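Local coordinates for protein glycoside hydrolase family 43 (Halothermothrix orenii, PDB 4QQS) that is a five-bladed beta-propeller glycosidase with alpha-L-arabinofuranosidase activity, probably acting in the breakdown of xylan-type plant polysaccharides, at residues N7-I12 / V287-L292; G16-L21 / F269-T274; K143-N148 / D189-N194; I153-I158 / A177-Q182. All blocks are in the same frame, centred on the assembly; numbering follows the deposited sequence.

Contact 1 of 4, residues N7-I12 / V287-L292; sequences NPVGGI and VNIDRL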
# COMPACT_ATOMS: atom_id res chain seq x y z
N ASN A 7 4.04 9.84 -16.65
CA ASN A 7 4.52 8.73 -15.86
C ASN A 7 5.71 8.07 -16.54
O ASN A 7 5.82 8.12 -17.77
CB ASN A 7 3.42 7.68 -15.70
CG ASN A 7 2.41 8.05 -14.66
OD1 ASN A 7 2.75 8.55 -13.58
ND2 ASN A 7 1.14 7.78 -14.95
N PRO A 8 6.59 7.44 -15.76
CA PRO A 8 6.58 7.39 -14.30
C PRO A 8 7.06 8.72 -13.69
O PRO A 8 8.09 9.23 -14.10
CB PRO A 8 7.58 6.27 -13.98
CG PRO A 8 7.71 5.49 -15.25
CD PRO A 8 7.58 6.51 -16.33
N VAL A 9 6.35 9.26 -12.71
CA VAL A 9 6.69 10.56 -12.15
C VAL A 9 7.84 10.48 -11.15
O VAL A 9 7.86 9.60 -10.28
CB VAL A 9 5.48 11.27 -11.49
CG1 VAL A 9 4.46 11.64 -12.54
CG2 VAL A 9 4.87 10.42 -10.39
N GLY A 10 8.80 11.38 -11.30
CA GLY A 10 9.90 11.48 -10.36
C GLY A 10 11.12 10.66 -10.71
O GLY A 10 12.17 10.82 -10.08
N GLY A 11 10.98 9.74 -11.66
CA GLY A 11 12.09 8.89 -12.04
C GLY A 11 12.61 8.04 -10.90
O GLY A 11 13.80 7.77 -10.81
N ILE A 12 11.70 7.63 -10.02
CA ILE A 12 12.07 6.85 -8.86
C ILE A 12 11.99 5.38 -9.20
O ILE A 12 10.91 4.86 -9.48
CB ILE A 12 11.12 7.16 -7.69
CG1 ILE A 12 11.18 8.64 -7.32
CG2 ILE A 12 11.48 6.30 -6.49
CD1 ILE A 12 10.06 9.07 -6.42
N VAL A 287 7.46 4.61 -9.71
CA VAL A 287 6.29 5.29 -9.20
C VAL A 287 5.49 5.97 -10.31
O VAL A 287 6.06 6.60 -11.21
CB VAL A 287 6.73 6.35 -8.16
CG1 VAL A 287 5.54 7.12 -7.62
CG2 VAL A 287 7.49 5.69 -7.01
N ASN A 288 4.17 5.88 -10.21
CA ASN A 288 3.22 6.45 -11.17
C ASN A 288 2.04 7.04 -10.43
O ASN A 288 1.72 6.61 -9.32
CB ASN A 288 2.68 5.39 -12.11
CG ASN A 288 3.76 4.61 -12.80
OD1 ASN A 288 4.25 5.00 -13.86
ND2 ASN A 288 4.20 3.55 -12.17
N ILE A 289 1.38 8.01 -11.06
CA ILE A 289 0.12 8.53 -10.56
C ILE A 289 -0.91 8.55 -11.68
O ILE A 289 -0.57 8.67 -12.86
CB ILE A 289 0.26 9.95 -9.95
CG1 ILE A 289 0.57 11.01 -11.02
CG2 ILE A 289 1.31 9.94 -8.83
CD1 ILE A 289 0.67 12.40 -10.47
N ASP A 290 -2.19 8.46 -11.32
CA ASP A 290 -3.25 8.69 -12.30
C ASP A 290 -4.54 9.04 -11.57
O ASP A 290 -4.69 8.79 -10.37
CB ASP A 290 -3.45 7.48 -13.24
CG ASP A 290 -2.56 7.52 -14.49
OD1 ASP A 290 -2.49 8.58 -15.15
OD2 ASP A 290 -1.99 6.45 -14.83
N ARG A 291 -5.47 9.64 -12.30
CA ARG A 291 -6.72 10.11 -11.72
C ARG A 291 -7.64 8.95 -11.35
O ARG A 291 -7.81 8.02 -12.13
CB ARG A 291 -7.41 11.07 -12.68
CG ARG A 291 -6.70 12.41 -12.73
CD ARG A 291 -7.33 13.41 -13.72
NE ARG A 291 -6.82 14.75 -13.42
CZ ARG A 291 -5.67 15.26 -13.85
NH1 ARG A 291 -4.92 14.63 -14.74
NH2 ARG A 291 -5.29 16.44 -13.39
N LEU A 292 -8.22 9.07 -10.16
CA LEU A 292 -9.12 8.09 -9.57
C LEU A 292 -10.44 8.80 -9.30
O LEU A 292 -10.44 9.92 -8.79
CB LEU A 292 -8.52 7.63 -8.24
CG LEU A 292 -9.26 6.55 -7.48
CD1 LEU A 292 -9.12 5.22 -8.20
CD2 LEU A 292 -8.72 6.43 -6.08
O HOH W 1 8.99 7.21 -10.85
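Asn7 lays its amide against the backbone of Ile289 and grips it from both ends. OD1 of Asn7 takes the N-H of Ile289, with Ile289 N at 2.9 Å, while ND2 of Asn7 gives a proton to Ile289 O at 2.8 Å, that oxygen lying almost in the amide plane. With CG anti to the carbonyl carbon (chi1 -78°), the side chain reaches out to the strand and mimics a neighbouring strand's peptide group. ND2 also serves Thr305 O. The Asn7 amide stands steeply to that of Asn288, their planes 76° apart, and Asn288 turns its own ND2 away to Thr274 and Tyr272 O. Pro8, behind a cis peptide bond, runs alongside Asn288, with Pro8 CB 3.2 Å from Val287 O. Strand 285-295 belongs to the last propeller blade, next to strand 268-275, and the N-terminal loop 7-12 leads into the first blade, so the contact fastens that loop to the last blade. An alanine in place of Asn7 would probably leave the N-H and the carbonyl of Ile289 without these mates and let the loop shift on the strand. Farther along, the side chains of Val9 and Ile289 cross at about a right angle, with Val9 CG2 3.9 Å from Ile289 CG2. Ile12 CB meets Val287 CG2 at 4.0 Å, and a water accepts from Ile12 N and lies within bonding distance of Val9 O and Val287 O.

Contact 2 of 4, residues G16-L21 / F269-T274; sequences GDPYVL and FVVYHT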
# COMPACT_ATOMS: atom_id res chain seq x y z
N GLY A 16 9.29 -0.42 -4.55
CA GLY A 16 7.96 -0.97 -4.70
C GLY A 16 7.04 -0.32 -3.68
O GLY A 16 7.51 0.30 -2.73
N ASP A 17 5.74 -0.44 -3.88
CA ASP A 17 4.77 -0.23 -2.82
C ASP A 17 4.72 1.24 -2.38
O ASP A 17 4.95 1.58 -1.23
CB ASP A 17 5.05 -1.17 -1.65
CG ASP A 17 5.35 -2.60 -2.10
OD1 ASP A 17 6.30 -3.21 -1.54
OD2 ASP A 17 4.66 -3.10 -3.00
N PRO A 18 4.43 2.14 -3.32
CA PRO A 18 4.50 3.57 -3.00
C PRO A 18 3.33 4.08 -2.18
O PRO A 18 2.19 4.00 -2.63
CB PRO A 18 4.50 4.22 -4.38
CG PRO A 18 3.71 3.29 -5.23
CD PRO A 18 4.13 1.93 -4.75
N TYR A 19 3.62 4.64 -1.02
CA TYR A 19 2.60 5.18 -0.14
C TYR A 19 2.80 6.68 -0.03
O TYR A 19 3.86 7.10 0.40
CB TYR A 19 2.69 4.53 1.25
CG TYR A 19 1.61 5.06 2.16
CD1 TYR A 19 1.79 6.26 2.82
CD2 TYR A 19 0.42 4.40 2.33
CE1 TYR A 19 0.83 6.79 3.63
CE2 TYR A 19 -0.57 4.92 3.17
CZ TYR A 19 -0.34 6.12 3.81
OH TYR A 19 -1.27 6.69 4.65
N VAL A 20 1.78 7.47 -0.37
CA VAL A 20 1.87 8.92 -0.26
C VAL A 20 0.94 9.43 0.80
O VAL A 20 -0.25 9.11 0.80
CB VAL A 20 1.58 9.62 -1.60
CG1 VAL A 20 1.51 11.13 -1.42
CG2 VAL A 20 2.65 9.24 -2.61
N LEU A 21 1.49 10.27 1.67
CA LEU A 21 0.72 11.05 2.62
C LEU A 21 0.85 12.53 2.29
O LEU A 21 1.93 13.05 2.10
CB LEU A 21 1.20 10.82 4.05
CG LEU A 21 0.38 11.55 5.11
CD1 LEU A 21 -1.10 11.11 5.12
CD2 LEU A 21 1.00 11.36 6.48
N PHE A 269 -5.96 11.04 -6.72
CA PHE A 269 -4.97 10.31 -7.49
C PHE A 269 -4.66 8.97 -6.83
O PHE A 269 -4.46 8.90 -5.61
CB PHE A 269 -3.67 11.10 -7.63
CG PHE A 269 -3.73 12.13 -8.73
CD1 PHE A 269 -4.35 13.35 -8.52
CD2 PHE A 269 -3.23 11.84 -9.98
CE1 PHE A 269 -4.45 14.27 -9.55
CE2 PHE A 269 -3.34 12.76 -11.01
CZ PHE A 269 -3.95 13.97 -10.79
N VAL A 270 -4.60 7.94 -7.66
CA VAL A 270 -4.00 6.68 -7.27
C VAL A 270 -2.50 6.78 -7.54
O VAL A 270 -2.07 7.31 -8.57
CB VAL A 270 -4.64 5.48 -8.04
CG1 VAL A 270 -4.54 5.62 -9.56
CG2 VAL A 270 -4.05 4.18 -7.58
N VAL A 271 -1.71 6.30 -6.58
CA VAL A 271 -0.26 6.26 -6.67
C VAL A 271 0.11 4.78 -6.66
O VAL A 271 -0.25 4.07 -5.74
CB VAL A 271 0.41 6.98 -5.49
CG1 VAL A 271 1.91 6.97 -5.68
CG2 VAL A 271 -0.12 8.42 -5.34
N TYR A 272 0.79 4.32 -7.70
CA TYR A 272 0.99 2.89 -7.91
C TYR A 272 2.34 2.64 -8.56
O TYR A 272 2.91 3.53 -9.19
CB TYR A 272 -0.15 2.30 -8.76
CG TYR A 272 -0.25 2.89 -10.15
CD1 TYR A 272 -0.89 4.10 -10.38
CD2 TYR A 272 0.30 2.23 -11.23
CE1 TYR A 272 -0.97 4.65 -11.66
CE2 TYR A 272 0.21 2.76 -12.52
CZ TYR A 272 -0.41 3.97 -12.73
OH TYR A 272 -0.46 4.46 -14.02
N HIS A 273 2.84 1.42 -8.41
CA HIS A 273 4.08 1.07 -9.08
C HIS A 273 3.82 0.28 -10.36
O HIS A 273 2.77 -0.29 -10.54
CB HIS A 273 5.05 0.34 -8.16
CG HIS A 273 4.63 -1.02 -7.69
ND1 HIS A 273 4.21 -2.08 -8.47
CD2 HIS A 273 4.69 -1.47 -6.43
CE1 HIS A 273 4.00 -3.12 -7.66
NE2 HIS A 273 4.30 -2.77 -6.43
N THR A 274 4.81 0.32 -11.24
CA THR A 274 4.88 -0.56 -12.41
C THR A 274 6.32 -1.05 -12.55
O THR A 274 7.24 -0.49 -11.95
CB THR A 274 4.48 0.17 -13.71
OG1 THR A 274 5.31 1.33 -13.86
CG2 THR A 274 3.03 0.58 -13.70
O HOH W 2 4.46 -5.42 -4.49
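His273 reaches from its strand to the start of strand 16-23, and its atoms meet that strand one after another. His273 CB lies 3.9 Å from Pro18 CD, the proline ring crossing the histidine at about a right angle. CG sits between the backbone N and the carbonyl carbon (chi1 66°), which swings the ring toward Asp17. His273 CD2 presents the ring edge to Asp17 N, 2.9 Å away and in the ring plane, with Gly16 CA at 3.7 Å. At the tip, His273 NE2 makes a long, weak hydrogen bond of 3.5 Å to Asp17 OD2, and a water that donates to the same OD2 lies in the ring plane beside NE2. Segments 16-21 and 269-274 run nearly antiparallel, 163° between their directions, but share no sheet: they belong to the first and last blades, which face each other where the propeller ring closes. Asp17, the predicted proton acceptor, has its OD1 held by Thr32 OG1; through its contact with Asp17, His273 borders the probable active site. Replacing His273 by an alanine would probably cost Asp17 OD2 this weak partner and open a gap beside Pro18. Away from the site the contact turns apolar: Val271 CG1 touches Pro18 CB at 4.0 Å and Val20 CG2 at 3.9 Å.

Contact 3 of 4, residues K143-N148 / D189-N194; sequences KDCSEN and DAWQWN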
# COMPACT_ATOMS: atom_id res chain seq x y z
N LYS A 143 -2.01 -11.93 5.71
CA LYS A 143 -1.47 -13.20 6.18
C LYS A 143 -0.80 -13.83 4.96
O LYS A 143 -1.47 -14.27 4.04
CB LYS A 143 -2.60 -14.07 6.74
CG LYS A 143 -2.16 -15.32 7.47
CD LYS A 143 -3.37 -16.10 8.03
CE LYS A 143 -2.94 -17.18 8.99
NZ LYS A 143 -4.02 -18.09 9.40
N ASP A 144 0.53 -13.74 4.95
CA ASP A 144 1.30 -13.93 3.73
C ASP A 144 1.40 -15.39 3.28
O ASP A 144 1.59 -16.31 4.08
CB ASP A 144 2.71 -13.36 3.95
CG ASP A 144 3.55 -13.37 2.68
OD1 ASP A 144 3.27 -12.56 1.78
OD2 ASP A 144 4.49 -14.19 2.62
N CYS A 145 1.31 -15.57 1.96
CA CYS A 145 1.41 -16.88 1.31
C CYS A 145 2.63 -17.71 1.71
O CYS A 145 2.54 -18.93 1.67
CB CYS A 145 1.41 -16.68 -0.20
SG CYS A 145 2.75 -15.67 -0.82
N SER A 146 3.73 -17.08 2.11
CA SER A 146 4.93 -17.82 2.46
C SER A 146 4.66 -18.86 3.52
O SER A 146 5.28 -19.91 3.49
CB SER A 146 6.04 -16.87 2.95
OG SER A 146 5.63 -16.11 4.07
N GLU A 147 3.75 -18.58 4.45
CA GLU A 147 3.45 -19.49 5.55
C GLU A 147 1.96 -19.76 5.70
O GLU A 147 1.51 -20.21 6.75
CB GLU A 147 4.01 -18.95 6.87
CG GLU A 147 5.49 -18.67 6.84
CD GLU A 147 6.06 -18.44 8.23
OE1 GLU A 147 6.34 -17.29 8.60
OE2 GLU A 147 6.22 -19.42 8.97
N ASN A 148 1.19 -19.51 4.65
CA ASN A 148 -0.27 -19.68 4.70
C ASN A 148 -0.68 -20.59 3.56
O ASN A 148 -0.69 -20.17 2.41
CB ASN A 148 -0.93 -18.30 4.56
CG ASN A 148 -2.37 -18.28 5.00
OD1 ASN A 148 -2.80 -19.08 5.85
ND2 ASN A 148 -3.11 -17.31 4.50
N ASP A 189 -3.75 -21.07 -9.92
CA ASP A 189 -2.30 -21.10 -9.67
C ASP A 189 -1.98 -21.72 -8.29
O ASP A 189 -2.78 -21.67 -7.35
CB ASP A 189 -1.70 -19.68 -9.69
CG ASP A 189 -1.82 -18.98 -11.04
OD1 ASP A 189 -1.86 -19.69 -12.06
OD2 ASP A 189 -1.86 -17.72 -11.08
N ALA A 190 -0.76 -22.23 -8.15
CA ALA A 190 -0.31 -22.82 -6.89
C ALA A 190 -0.04 -21.78 -5.78
O ALA A 190 -0.07 -22.12 -4.59
CB ALA A 190 0.95 -23.64 -7.13
N TRP A 191 0.27 -20.57 -6.22
CA TRP A 191 0.49 -19.42 -5.35
C TRP A 191 -0.52 -18.37 -5.79
O TRP A 191 -0.66 -18.11 -7.00
CB TRP A 191 1.92 -18.89 -5.53
CG TRP A 191 2.95 -19.80 -4.94
CD1 TRP A 191 3.36 -21.00 -5.43
CD2 TRP A 191 3.68 -19.59 -3.72
NE1 TRP A 191 4.29 -21.56 -4.59
CE2 TRP A 191 4.51 -20.71 -3.53
CE3 TRP A 191 3.71 -18.56 -2.78
CZ2 TRP A 191 5.35 -20.84 -2.42
CZ3 TRP A 191 4.55 -18.69 -1.69
CH2 TRP A 191 5.35 -19.82 -1.52
N GLN A 192 -1.20 -17.75 -4.83
CA GLN A 192 -2.26 -16.78 -5.11
C GLN A 192 -2.20 -15.64 -4.12
O GLN A 192 -1.92 -15.86 -2.93
CB GLN A 192 -3.64 -17.45 -5.03
CG GLN A 192 -3.80 -18.63 -5.97
CD GLN A 192 -5.16 -19.26 -5.90
OE1 GLN A 192 -6.11 -18.66 -5.43
NE2 GLN A 192 -5.26 -20.48 -6.42
N TRP A 193 -2.47 -14.43 -4.59
CA TRP A 193 -2.34 -13.24 -3.76
C TRP A 193 -3.52 -12.30 -3.81
O TRP A 193 -3.99 -11.93 -4.89
CB TRP A 193 -1.14 -12.39 -4.22
CG TRP A 193 0.19 -13.04 -4.15
CD1 TRP A 193 1.11 -12.93 -3.17
CD2 TRP A 193 0.78 -13.88 -5.17
NE1 TRP A 193 2.24 -13.64 -3.51
CE2 TRP A 193 2.05 -14.24 -4.73
CE3 TRP A 193 0.33 -14.35 -6.42
CZ2 TRP A 193 2.89 -15.07 -5.48
CZ3 TRP A 193 1.16 -15.15 -7.17
CH2 TRP A 193 2.42 -15.51 -6.69
N ASN A 194 -3.94 -11.86 -2.63
CA ASN A 194 -4.58 -10.55 -2.46
C ASN A 194 -3.71 -9.82 -1.45
O ASN A 194 -3.52 -10.31 -0.32
CB ASN A 194 -6.01 -10.63 -1.90
CG ASN A 194 -7.10 -11.04 -2.89
OD1 ASN A 194 -8.25 -11.17 -2.47
ND2 ASN A 194 -6.78 -11.24 -4.17
O HOH W 3 4.29 -12.84 -0.97
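Cys145 sets its sulfur in the corner formed by two tryptophans, and no direct hydrogen bond crosses the contact. The sulfur-aromatic contacts differ in approach. Cys145 SG comes to the edge of the Trp191 six-membered ring, in its plane, 3.6 Å from CE3 of Trp191. Toward Trp193 the same Cys145 SG is oblique, 3.4 Å from Trp193 NE1 and 51° off the normal of the five-membered ring. With SG placed between the backbone N and the carbonyl carbon (chi1 60°), one atom can meet both indoles, while CB of Cys145 packs on Trp191 CE3 at 3.9 Å. The polar contacts lie within the loop or pass through water. Asp144 OD2 accepts from Ser146 N at 3.0 Å, an Asx turn, and from Ser146 OG at 2.7 Å on its anti lone pair, two bonds that steady the loop around Cys145. A water donates to Asp144 OD1 and accepts a weak bond from Trp193 NE1. Trp193 sets this corner of the propeller beside the probable active site, its side chain about 4 Å from that of Glu195, the predicted proton donor. The loop after strand 137-143 reaches the start of strand 191-202; strand 153-162 lies between those two strands in the sheet, where His154 stacks on Trp191 and Ser156 OG bonds to Cys145 N.

Contact 4 of 4, residues I153-I158 / A177-Q182; sequences IHISQI and AIQPSQ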
# COMPACT_ATOMS: atom_id res chain seq x y z
N ILE A 153 -2.92 -24.56 -1.55
CA ILE A 153 -2.55 -23.31 -2.20
C ILE A 153 -1.79 -22.43 -1.21
O ILE A 153 -2.26 -22.22 -0.10
CB ILE A 153 -3.80 -22.55 -2.68
CG1 ILE A 153 -4.70 -23.45 -3.54
CG2 ILE A 153 -3.43 -21.29 -3.44
CD1 ILE A 153 -4.00 -24.07 -4.73
N HIS A 154 -0.63 -21.91 -1.62
CA HIS A 154 0.04 -20.86 -0.84
C HIS A 154 -0.68 -19.57 -1.16
O HIS A 154 -0.66 -19.11 -2.30
CB HIS A 154 1.50 -20.72 -1.25
CG HIS A 154 2.42 -21.73 -0.63
ND1 HIS A 154 2.59 -23.00 -1.13
CD2 HIS A 154 3.24 -21.65 0.45
CE1 HIS A 154 3.46 -23.66 -0.40
NE2 HIS A 154 3.88 -22.86 0.57
N ILE A 155 -1.34 -18.99 -0.16
CA ILE A 155 -2.32 -17.94 -0.43
C ILE A 155 -2.17 -16.77 0.52
O ILE A 155 -2.12 -16.95 1.75
CB ILE A 155 -3.77 -18.54 -0.39
CG1 ILE A 155 -4.81 -17.53 -0.83
CG2 ILE A 155 -4.09 -19.16 0.96
CD1 ILE A 155 -6.15 -18.17 -1.20
N SER A 156 -2.08 -15.57 -0.05
CA SER A 156 -2.11 -14.34 0.73
C SER A 156 -3.54 -13.86 0.87
O SER A 156 -4.23 -13.66 -0.12
CB SER A 156 -1.24 -13.26 0.10
OG SER A 156 0.14 -13.57 0.27
N GLN A 157 -3.98 -13.72 2.12
CA GLN A 157 -5.32 -13.26 2.48
C GLN A 157 -5.24 -11.93 3.21
O GLN A 157 -4.28 -11.70 3.95
CB GLN A 157 -5.97 -14.25 3.44
CG GLN A 157 -6.05 -15.69 2.98
CD GLN A 157 -6.57 -16.55 4.11
OE1 GLN A 157 -5.95 -16.63 5.17
NE2 GLN A 157 -7.74 -17.16 3.93
N ILE A 158 -6.24 -11.07 3.01
CA ILE A 158 -6.33 -9.82 3.75
C ILE A 158 -7.32 -9.95 4.89
O ILE A 158 -8.47 -10.33 4.66
CB ILE A 158 -6.71 -8.65 2.83
CG1 ILE A 158 -5.59 -8.41 1.81
CG2 ILE A 158 -6.98 -7.38 3.63
CD1 ILE A 158 -6.00 -7.55 0.62
N ALA A 177 -11.15 -10.52 5.38
CA ALA A 177 -11.79 -9.53 4.52
C ALA A 177 -11.95 -10.11 3.12
O ALA A 177 -13.07 -10.35 2.68
CB ALA A 177 -11.01 -8.23 4.50
N ILE A 178 -10.83 -10.38 2.44
CA ILE A 178 -10.85 -10.94 1.09
C ILE A 178 -9.69 -11.89 0.90
O ILE A 178 -8.65 -11.78 1.55
CB ILE A 178 -10.83 -9.86 -0.01
CG1 ILE A 178 -9.60 -8.96 0.10
CG2 ILE A 178 -12.11 -9.05 0.01
CD1 ILE A 178 -9.42 -8.02 -1.10
N GLN A 179 -9.88 -12.83 -0.01
CA GLN A 179 -8.82 -13.72 -0.46
C GLN A 179 -9.07 -14.01 -1.93
O GLN A 179 -10.19 -13.84 -2.42
CB GLN A 179 -8.79 -15.01 0.34
CG GLN A 179 -10.01 -15.87 0.13
CD GLN A 179 -10.01 -17.12 0.97
OE1 GLN A 179 -8.96 -17.61 1.38
NE2 GLN A 179 -11.19 -17.62 1.27
N PRO A 180 -8.04 -14.47 -2.66
CA PRO A 180 -8.23 -14.75 -4.08
C PRO A 180 -9.49 -15.58 -4.35
O PRO A 180 -9.69 -16.64 -3.75
CB PRO A 180 -6.94 -15.48 -4.46
CG PRO A 180 -5.92 -14.78 -3.59
CD PRO A 180 -6.62 -14.57 -2.28
N SER A 181 -10.31 -15.09 -5.27
CA SER A 181 -11.63 -15.65 -5.49
C SER A 181 -12.17 -15.41 -6.90
O SER A 181 -12.92 -16.24 -7.40
CB SER A 181 -12.62 -15.12 -4.44
OG SER A 181 -12.80 -13.73 -4.57
N GLN A 182 -11.79 -14.32 -7.55
CA GLN A 182 -12.27 -13.99 -8.89
C GLN A 182 -11.32 -14.54 -9.94
O GLN A 182 -10.12 -14.67 -9.69
CB GLN A 182 -12.38 -12.47 -9.05
CG GLN A 182 -13.40 -11.81 -8.15
CD GLN A 182 -13.48 -10.32 -8.38
OE1 GLN A 182 -12.51 -9.60 -8.19
NE2 GLN A 182 -14.62 -9.86 -8.84
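Ile158 O receives two backbone N-H groups, from Ala177 N at 2.8 Å and Ile178 N at 3.2 Å. With both residues facing Ile158, the pairing is a classic beta bulge, set where the short strand 175-178 ends. The return bond, Ile158 N to Ile178 O at 2.9 Å, arrives nearly in line with the carbonyl and completes an antiparallel hydrogen-bonded pair. Next to it, Gln157 NE2 donates to Gln179 OE1 at 2.9 Å, with an N-H...O angle of 158°. The two glutamines lie side by side and point the same way, their amide planes 40° apart; OE1 of Gln179 lies close to the amide plane of Gln157, yet the donor stands above the carbonyl plane of Gln179. Both chains are extended beyond CG, which lets Gln157 NE2 reach Gln179 OE1. The other end of the Gln157 amide, OE1, is bonded to Tyr159 OH and Asn148 ND2. Outward from these bonds the contact is mostly apolar. Ile158 and Ile178 run alongside each other, Ile158 CD1 3.9 Å from Ile178 CD1. Pro180 slides past Ile155 in the opposite direction, with Pro180 CD 3.8 Å from Ile155 CG1 and 3.3 Å from Ser156 O. In this propeller sheet strand 153-162 pairs antiparallel with strand 175-178 and parallel with strand 191-202, while Tyr210 of strand 205-212 packs against both Ile158 and Ile178.

From the N terminus, the loop 7-12 comes first, and contact 1 closes the longest loop by tying it to strand 285-295 near the other end of the chain. Strand 16-23 follows, and contact 2 returns it to strand 268-275, so its loop sits within that of contact 1. Together they join the N-terminal loop and first blade to the last blade, where the propeller closes; the two touch, Tyr272 OH meeting Asp290 OD2. Within both loops lies contact 3, from 143-148 to 189-194, and innermost is contact 4; none cross. Contacts 3 and 4 share the sheet holding strands 153-162 and 191-202, their centres about 22 Å from that of contact 2.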